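Local coordinates for protein type III effector HopA1 (Pseudomonas syringae pv. tomato str. DC3000, PDB 4RSX) that is a type III secretion effector, probably delivered by the bacterium into plant cells during infection, represented here by the C-terminal two-thirds of the protein, at residues N9-W14 and E221-A226; E13-A18 and M232-R237; R237-L242 and D248-A253. All coordinates share one frame; numbering follows the deposited sequence.

In the fold
All three contacts lie in one group of helices, 2-19, 215-228 and 234-245, on one side of the chain's centre and beside the seven-stranded antiparallel sheet. Helix 2-19 is used twice: contact 1 sets it against helix 215-228, contact 2 against the start of helix 234-245. Contact 3 then folds the segment 248-253 back onto that last helix. Contact 1 is the core contact, wholly apolar between its segments; contact 2 is also largely buried but has a partly exposed lysine at its edge; contact 3 is partly buried and adds a salt bridge at the surface. A probable hydrogen bond from Arg-237 NH2 to Ala-226 O joins the last two helices.

Contact 1. Residues N9-W14 and E221-A226; sequences NSFHEW and EVISDA
Val-222, the first residue of 221-226 to meet helix 2-19, brings its CG1 methyl to the edge of the Phe-11 ring, near the ring plane, with 3.8 Å between Val-222 CG1 and Phe-11 CZ. The two side chains cross at about a right angle, and Leu-242 of helix 234-245 packs against both. Ile-223 follows and touches both aromatic side chains. Ile-223 CG1 lies 3.7 Å from Phe-11 CE1, approaching that ring obliquely, while its CD1 runs on to the indole of Trp-14. Because CG1 stands anti to the carbonyl carbon (chi1 -68°) and the chain is extended beyond it, the terminal methyl comes down over one indole face. Ile-223 CD1 sits 3.6 Å from the centroid of the five-membered ring of Trp-14, only 12° off its normal, a CH-pi contact. One isoleucine thus fills the angle between two aromatic side chains one helical turn apart. The axes of the two segments approach to 11.1 Å and cross at -60°, a spacing that large side chains bridge. The indole is also anchored to helix 26-35, Trp-14 NE1 donating to Ile-29 O. Everything that touches across these segments is buried carbon or aromatic surface, so the union of the two helices rests on dispersion and the hydrophobic effect, with the indole N-H satisfied by a neighbouring helix.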
# COMPACT_ATOMS: atom_id res chain seq x y z
N ASN A 9 13.53 3.98 -13.08
CA ASN A 9 14.48 5.02 -12.67
C ASN A 9 14.44 5.36 -11.17
O ASN A 9 15.47 5.68 -10.58
CB ASN A 9 14.34 6.30 -13.52
CG ASN A 9 14.72 6.08 -15.00
OD1 ASN A 9 15.51 5.19 -15.33
ND2 ASN A 9 14.16 6.92 -15.88
N SER A 10 13.26 5.32 -10.56
CA SER A 10 13.18 5.59 -9.11
C SER A 10 13.72 4.39 -8.33
O SER A 10 14.32 4.54 -7.27
CB SER A 10 11.75 5.91 -8.65
OG SER A 10 10.95 4.73 -8.61
N PHE A 11 13.50 3.19 -8.87
CA PHE A 11 14.08 1.97 -8.32
C PHE A 11 15.61 2.01 -8.43
O PHE A 11 16.32 1.69 -7.48
CB PHE A 11 13.52 0.76 -9.07
CG PHE A 11 14.09 -0.57 -8.61
CD1 PHE A 11 13.83 -1.05 -7.34
CD2 PHE A 11 14.87 -1.33 -9.46
CE1 PHE A 11 14.35 -2.27 -6.91
CE2 PHE A 11 15.40 -2.56 -9.04
CZ PHE A 11 15.13 -3.03 -7.76
N HIS A 12 16.11 2.41 -9.60
CA HIS A 12 17.55 2.49 -9.80
C HIS A 12 18.22 3.51 -8.87
O HIS A 12 19.28 3.24 -8.29
CB HIS A 12 17.88 2.78 -11.27
CG HIS A 12 19.35 2.72 -11.57
ND1 HIS A 12 19.96 1.57 -12.03
CD2 HIS A 12 20.32 3.65 -11.45
CE1 HIS A 12 21.25 1.81 -12.20
NE2 HIS A 12 21.50 3.06 -11.85
N GLU A 13 17.61 4.68 -8.71
CA GLU A 13 18.11 5.68 -7.76
C GLU A 13 18.25 5.13 -6.33
O GLU A 13 19.30 5.29 -5.68
CB GLU A 13 17.22 6.93 -7.74
CG GLU A 13 17.65 7.97 -6.70
CD GLU A 13 19.09 8.43 -6.90
OE1 GLU A 13 19.55 8.48 -8.06
OE2 GLU A 13 19.78 8.75 -5.89
N TRP A 14 17.18 4.49 -5.85
CA TRP A 14 17.14 3.81 -4.56
C TRP A 14 18.35 2.88 -4.45
O TRP A 14 19.09 2.90 -3.45
CB TRP A 14 15.83 3.01 -4.47
CG TRP A 14 15.62 2.19 -3.22
CD1 TRP A 14 16.40 2.19 -2.09
CD2 TRP A 14 14.54 1.27 -2.96
NE1 TRP A 14 15.88 1.32 -1.16
CE2 TRP A 14 14.74 0.75 -1.67
CE3 TRP A 14 13.43 0.85 -3.70
CZ2 TRP A 14 13.86 -0.19 -1.09
CZ3 TRP A 14 12.56 -0.09 -3.14
CH2 TRP A 14 12.79 -0.60 -1.84
N GLU A 221 14.95 -6.34 -1.14
CA GLU A 221 15.69 -7.59 -1.19
C GLU A 221 16.18 -7.93 -2.59
O GLU A 221 17.23 -8.54 -2.76
CB GLU A 221 14.90 -8.72 -0.49
CG GLU A 221 14.93 -8.52 1.05
CD GLU A 221 13.98 -9.43 1.83
OE1 GLU A 221 14.16 -9.56 3.07
OE2 GLU A 221 13.04 -10.00 1.22
N VAL A 222 15.43 -7.48 -3.61
CA VAL A 222 15.92 -7.54 -4.98
C VAL A 222 17.25 -6.77 -5.09
O VAL A 222 18.21 -7.23 -5.73
CB VAL A 222 14.88 -6.94 -5.97
CG1 VAL A 222 15.48 -6.77 -7.35
CG2 VAL A 222 13.63 -7.82 -6.04
N ILE A 223 17.30 -5.60 -4.46
CA ILE A 223 18.50 -4.76 -4.50
C ILE A 223 19.68 -5.44 -3.80
O ILE A 223 20.80 -5.42 -4.32
CB ILE A 223 18.24 -3.38 -3.85
CG1 ILE A 223 17.26 -2.56 -4.69
CG2 ILE A 223 19.55 -2.60 -3.69
CD1 ILE A 223 16.76 -1.31 -3.99
N SER A 224 19.43 -6.03 -2.63
CA SER A 224 20.46 -6.79 -1.92
C SER A 224 21.07 -7.85 -2.82
O SER A 224 22.30 -8.00 -2.88
CB SER A 224 19.88 -7.50 -0.70
OG SER A 224 19.40 -6.56 0.23
N ASP A 225 20.22 -8.59 -3.50
CA ASP A 225 20.69 -9.62 -4.42
C ASP A 225 21.59 -9.03 -5.50
O ASP A 225 22.69 -9.53 -5.73
CB ASP A 225 19.52 -10.36 -5.07
CG ASP A 225 18.78 -11.26 -4.08
OD1 ASP A 225 19.36 -11.60 -3.02
OD2 ASP A 225 17.62 -11.62 -4.39
N ALA A 226 21.13 -7.96 -6.15
CA ALA A 226 21.92 -7.31 -7.20
C ALA A 226 23.30 -6.92 -6.67
O ALA A 226 24.30 -7.13 -7.34
CB ALA A 226 21.18 -6.08 -7.74

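Contact 2. Residues E13-A18 and M232-R237; sequences EWAKQA and MPFLAR
Phe-234, with CG anti to the backbone N (chi1 -176°), places its ring edge against helix 2-19, and Lys-16 meets it with a chain folded at chi2 and chi3 (-52° and -86°), which lays the aliphatic part beside the ring. The two side chains slide past each other in opposite directions. Lys-16 CD lies in the ring plane at the edge, 3.6 Å from Phe-234 CE1, and Lys-16 NZ comes equally near Phe-234 CD1 from an oblique angle. The same ring edge touches the helix backbone: Ala-15 O approaches near the ring plane, 3.6 Å from Phe-234 CZ. Ala-15 CB adds an apolar touch to Phe-234 CZ at 3.8 Å. Phe-234 opens helix 234-245, with Pro-233 at the N-cap position. Its ring also packs on Leu-227, and Phe-234 CD2 lies 3.6 Å above the guanidinium plane of Arg-237, offset from its centre. That guanidinium is held by two carbonyls: Arg-237 NE donates to Met-232 O at 2.9 Å, from above the carbonyl plane, and NH2 donates to Ala-226 O. The ammonium of Lys-16 has its salt bridge with Glu-19. Aromatic C-H groups carry a slight positive charge, so their approach to Ala-15 O is probably mildly attractive, while the lysine contributes methylene packing and keeps its charge paired with Glu-19.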
# COMPACT_ATOMS: atom_id res chain seq x y z
N GLU A 13 17.61 4.68 -8.71
CA GLU A 13 18.11 5.68 -7.76
C GLU A 13 18.25 5.13 -6.33
O GLU A 13 19.30 5.29 -5.68
CB GLU A 13 17.22 6.93 -7.74
CG GLU A 13 17.65 7.97 -6.70
CD GLU A 13 19.09 8.43 -6.90
OE1 GLU A 13 19.55 8.48 -8.06
OE2 GLU A 13 19.78 8.75 -5.89
N TRP A 14 17.18 4.49 -5.85
CA TRP A 14 17.14 3.81 -4.56
C TRP A 14 18.35 2.88 -4.45
O TRP A 14 19.09 2.90 -3.45
CB TRP A 14 15.83 3.01 -4.47
CG TRP A 14 15.62 2.19 -3.22
CD1 TRP A 14 16.40 2.19 -2.09
CD2 TRP A 14 14.54 1.27 -2.96
NE1 TRP A 14 15.88 1.32 -1.16
CE2 TRP A 14 14.74 0.75 -1.67
CE3 TRP A 14 13.43 0.85 -3.70
CZ2 TRP A 14 13.86 -0.19 -1.09
CZ3 TRP A 14 12.56 -0.09 -3.14
CH2 TRP A 14 12.79 -0.60 -1.84
N ALA A 15 18.53 2.07 -5.50
CA ALA A 15 19.59 1.08 -5.56
C ALA A 15 20.98 1.73 -5.52
O ALA A 15 21.90 1.18 -4.91
CB ALA A 15 19.44 0.24 -6.82
N LYS A 16 21.13 2.89 -6.15
CA LYS A 16 22.42 3.61 -6.13
C LYS A 16 22.74 4.13 -4.73
O LYS A 16 23.89 4.07 -4.28
CB LYS A 16 22.45 4.76 -7.13
CG LYS A 16 22.30 4.33 -8.58
CD LYS A 16 23.30 3.24 -8.95
CE LYS A 16 24.66 3.79 -9.39
NZ LYS A 16 25.42 2.79 -10.21
N GLN A 17 21.72 4.63 -4.04
CA GLN A 17 21.91 5.06 -2.65
C GLN A 17 22.28 3.88 -1.76
O GLN A 17 23.09 4.02 -0.84
CB GLN A 17 20.67 5.79 -2.13
CG GLN A 17 20.23 6.94 -3.00
CD GLN A 17 19.04 7.68 -2.42
OE1 GLN A 17 18.71 7.53 -1.23
NE2 GLN A 17 18.37 8.49 -3.25
N ALA A 18 21.69 2.71 -2.01
CA ALA A 18 22.07 1.51 -1.25
C ALA A 18 23.51 1.16 -1.57
O ALA A 18 24.28 0.77 -0.68
CB ALA A 18 21.14 0.31 -1.59
N MET A 232 29.12 -8.26 -13.75
CA MET A 232 28.31 -7.50 -14.70
C MET A 232 28.06 -6.08 -14.19
O MET A 232 28.25 -5.82 -13.00
CB MET A 232 26.99 -8.24 -14.99
CG MET A 232 26.73 -9.42 -14.08
SD MET A 232 25.48 -10.54 -14.75
CE MET A 232 24.15 -9.39 -15.11
N PRO A 233 27.68 -5.14 -15.09
CA PRO A 233 27.34 -3.78 -14.65
C PRO A 233 26.22 -3.81 -13.61
O PRO A 233 25.41 -4.75 -13.63
CB PRO A 233 26.83 -3.10 -15.94
CG PRO A 233 27.52 -3.85 -17.05
CD PRO A 233 27.66 -5.28 -16.57
N PHE A 234 26.19 -2.81 -12.73
CA PHE A 234 25.20 -2.77 -11.66
C PHE A 234 23.79 -2.69 -12.24
O PHE A 234 22.87 -3.35 -11.75
CB PHE A 234 25.48 -1.58 -10.73
CG PHE A 234 24.57 -1.52 -9.53
CD1 PHE A 234 23.91 -0.34 -9.21
CD2 PHE A 234 24.35 -2.64 -8.74
CE1 PHE A 234 23.06 -0.27 -8.10
CE2 PHE A 234 23.49 -2.58 -7.62
CZ PHE A 234 22.84 -1.39 -7.31
N LEU A 235 23.64 -1.93 -13.32
CA LEU A 235 22.36 -1.82 -14.02
C LEU A 235 21.84 -3.19 -14.49
O LEU A 235 20.66 -3.51 -14.30
CB LEU A 235 22.50 -0.85 -15.20
CG LEU A 235 21.25 -0.72 -16.07
CD1 LEU A 235 20.04 -0.37 -15.20
CD2 LEU A 235 21.46 0.34 -17.16
N ALA A 236 22.72 -3.97 -15.11
CA ALA A 236 22.36 -5.33 -15.54
C ALA A 236 22.08 -6.26 -14.35
O ALA A 236 21.22 -7.13 -14.43
CB ALA A 236 23.45 -5.91 -16.44
N ARG A 237 22.81 -6.09 -13.25
CA ARG A 237 22.58 -6.92 -12.06
C ARG A 237 21.19 -6.67 -11.45
O ARG A 237 20.48 -7.61 -11.14
CB ARG A 237 23.71 -6.73 -11.03
CG ARG A 237 25.04 -7.41 -11.41
CD ARG A 237 26.11 -7.24 -10.33
NE ARG A 237 26.85 -5.98 -10.46
CZ ARG A 237 27.15 -5.18 -9.44
NH1 ARG A 237 27.84 -4.06 -9.64
NH2 ARG A 237 26.76 -5.48 -8.21

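Contact 3. Residues R237-L242 and D248-A253; sequences RLKLSL and DPDNPA
Lys-239 and Leu-242, one turn apart on helix 234-245, divide this contact into a side with an ionic tip and a more apolar side. On the packed side, the Leu-242 side chain rests on the backbone and rings of the 248-253 loop. Leu-242 CD2 meets Pro-252 CB at 4.0 Å, the two groups crossing obliquely, and CD1 lies against the carbonyl oxygens of Asp-248 and Pro-249. The Pro-249 ring fits close against the helix backbone, Pro-249 CB lying 3.4 Å from Lys-239 O. The solvent side is Asp-250, exposed and little covered, held mainly through its carboxylate. Lys-239 is extended until its last torsion (chi4 -80°), where the chain turns and brings the ammonium to two acceptors. Lys-239 NZ forms a salt bridge with Asp-250 OD1 at 2.9 Å, the oxygen accepting with its anti lone pair. Lys-239 NZ also donates to Pro-249 O at 3.1 Å, tilted 35° from the carbonyl plane. The loop is shaped from within by two Asx turns: Asp-248 OD1 accepts from Asp-250 N at 2.8 Å, and Asn-251 OD1 accepts from Ala-253 N at 3.0 Å. Around this helix-to-loop return, Phe-8 of helix 2-19 makes a cation-pi contact with Lys-239, and Leu-238 packs on Ala-226 of helix 215-228. At the end of the segment, Ala-253 is joined through its backbone to Glu-206 of strand 202-207, linking the helices to the sheet.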
# COMPACT_ATOMS: atom_id res chain seq x y z
N ARG A 237 22.81 -6.09 -13.25
CA ARG A 237 22.58 -6.92 -12.06
C ARG A 237 21.19 -6.67 -11.45
O ARG A 237 20.48 -7.61 -11.14
CB ARG A 237 23.71 -6.73 -11.03
CG ARG A 237 25.04 -7.41 -11.41
CD ARG A 237 26.11 -7.24 -10.33
NE ARG A 237 26.85 -5.98 -10.46
CZ ARG A 237 27.15 -5.18 -9.44
NH1 ARG A 237 27.84 -4.06 -9.64
NH2 ARG A 237 26.76 -5.48 -8.21
N LEU A 238 20.80 -5.40 -11.35
CA LEU A 238 19.44 -5.03 -10.93
C LEU A 238 18.36 -5.69 -11.78
O LEU A 238 17.44 -6.32 -11.26
CB LEU A 238 19.27 -3.52 -11.00
CG LEU A 238 19.84 -2.78 -9.81
CD1 LEU A 238 19.89 -1.27 -10.08
CD2 LEU A 238 19.02 -3.08 -8.57
N LYS A 239 18.47 -5.53 -13.10
CA LYS A 239 17.53 -6.14 -14.03
C LYS A 239 17.53 -7.65 -13.91
O LYS A 239 16.47 -8.28 -13.95
CB LYS A 239 17.84 -5.71 -15.46
CG LYS A 239 17.62 -4.22 -15.69
CD LYS A 239 17.64 -3.87 -17.18
CE LYS A 239 17.30 -2.40 -17.40
NZ LYS A 239 15.84 -2.13 -17.33
N LEU A 240 18.71 -8.24 -13.77
CA LEU A 240 18.80 -9.69 -13.60
C LEU A 240 18.19 -10.11 -12.27
O LEU A 240 17.48 -11.10 -12.20
CB LEU A 240 20.26 -10.14 -13.64
CG LEU A 240 20.59 -11.43 -14.37
CD1 LEU A 240 19.85 -12.62 -13.76
CD2 LEU A 240 20.29 -11.29 -15.87
N SER A 241 18.48 -9.36 -11.21
CA SER A 241 17.91 -9.64 -9.90
C SER A 241 16.38 -9.51 -9.90
O SER A 241 15.69 -10.31 -9.25
CB SER A 241 18.53 -8.75 -8.83
OG SER A 241 17.90 -8.96 -7.56
N LEU A 242 15.86 -8.53 -10.64
CA LEU A 242 14.41 -8.43 -10.81
C LEU A 242 13.84 -9.69 -11.48
O LEU A 242 12.93 -10.33 -10.94
CB LEU A 242 14.02 -7.17 -11.57
CG LEU A 242 14.10 -5.84 -10.80
CD1 LEU A 242 13.98 -4.67 -11.77
CD2 LEU A 242 13.01 -5.75 -9.76
N ASP A 248 9.34 -7.87 -13.33
CA ASP A 248 9.61 -7.42 -14.68
C ASP A 248 10.87 -6.54 -14.66
O ASP A 248 10.92 -5.54 -13.93
CB ASP A 248 8.37 -6.68 -15.22
CG ASP A 248 8.53 -6.21 -16.66
OD1 ASP A 248 9.65 -5.82 -17.06
OD2 ASP A 248 7.53 -6.22 -17.40
N PRO A 249 11.90 -6.91 -15.43
CA PRO A 249 13.19 -6.21 -15.31
C PRO A 249 13.15 -4.78 -15.84
O PRO A 249 14.07 -3.99 -15.57
CB PRO A 249 14.14 -7.06 -16.18
CG PRO A 249 13.21 -7.76 -17.19
CD PRO A 249 11.94 -8.04 -16.39
N ASP A 250 12.10 -4.45 -16.60
CA ASP A 250 11.95 -3.08 -17.10
C ASP A 250 10.94 -2.27 -16.29
O ASP A 250 10.94 -1.04 -16.33
CB ASP A 250 11.60 -3.08 -18.59
CG ASP A 250 12.74 -3.65 -19.45
OD1 ASP A 250 13.93 -3.45 -19.09
OD2 ASP A 250 12.44 -4.30 -20.47
N ASN A 251 10.10 -2.96 -15.53
CA ASN A 251 9.16 -2.27 -14.65
C ASN A 251 9.07 -3.00 -13.31
O ASN A 251 8.26 -3.93 -13.16
CB ASN A 251 7.78 -2.15 -15.32
CG ASN A 251 6.82 -1.27 -14.54
OD1 ASN A 251 7.00 -1.05 -13.33
ND2 ASN A 251 5.78 -0.78 -15.22
N PRO A 252 9.89 -2.58 -12.33
CA PRO A 252 9.99 -3.23 -11.02
C PRO A 252 8.66 -3.24 -10.27
O PRO A 252 8.52 -3.96 -9.28
CB PRO A 252 11.00 -2.35 -10.27
CG PRO A 252 10.91 -1.00 -10.96
CD PRO A 252 10.67 -1.33 -12.40
N ALA A 253 7.69 -2.47 -10.73
CA ALA A 253 6.37 -2.52 -10.11
C ALA A 253 5.61 -3.80 -10.49
O ALA A 253 4.67 -4.20 -9.78
CB ALA A 253 5.54 -1.29 -10.49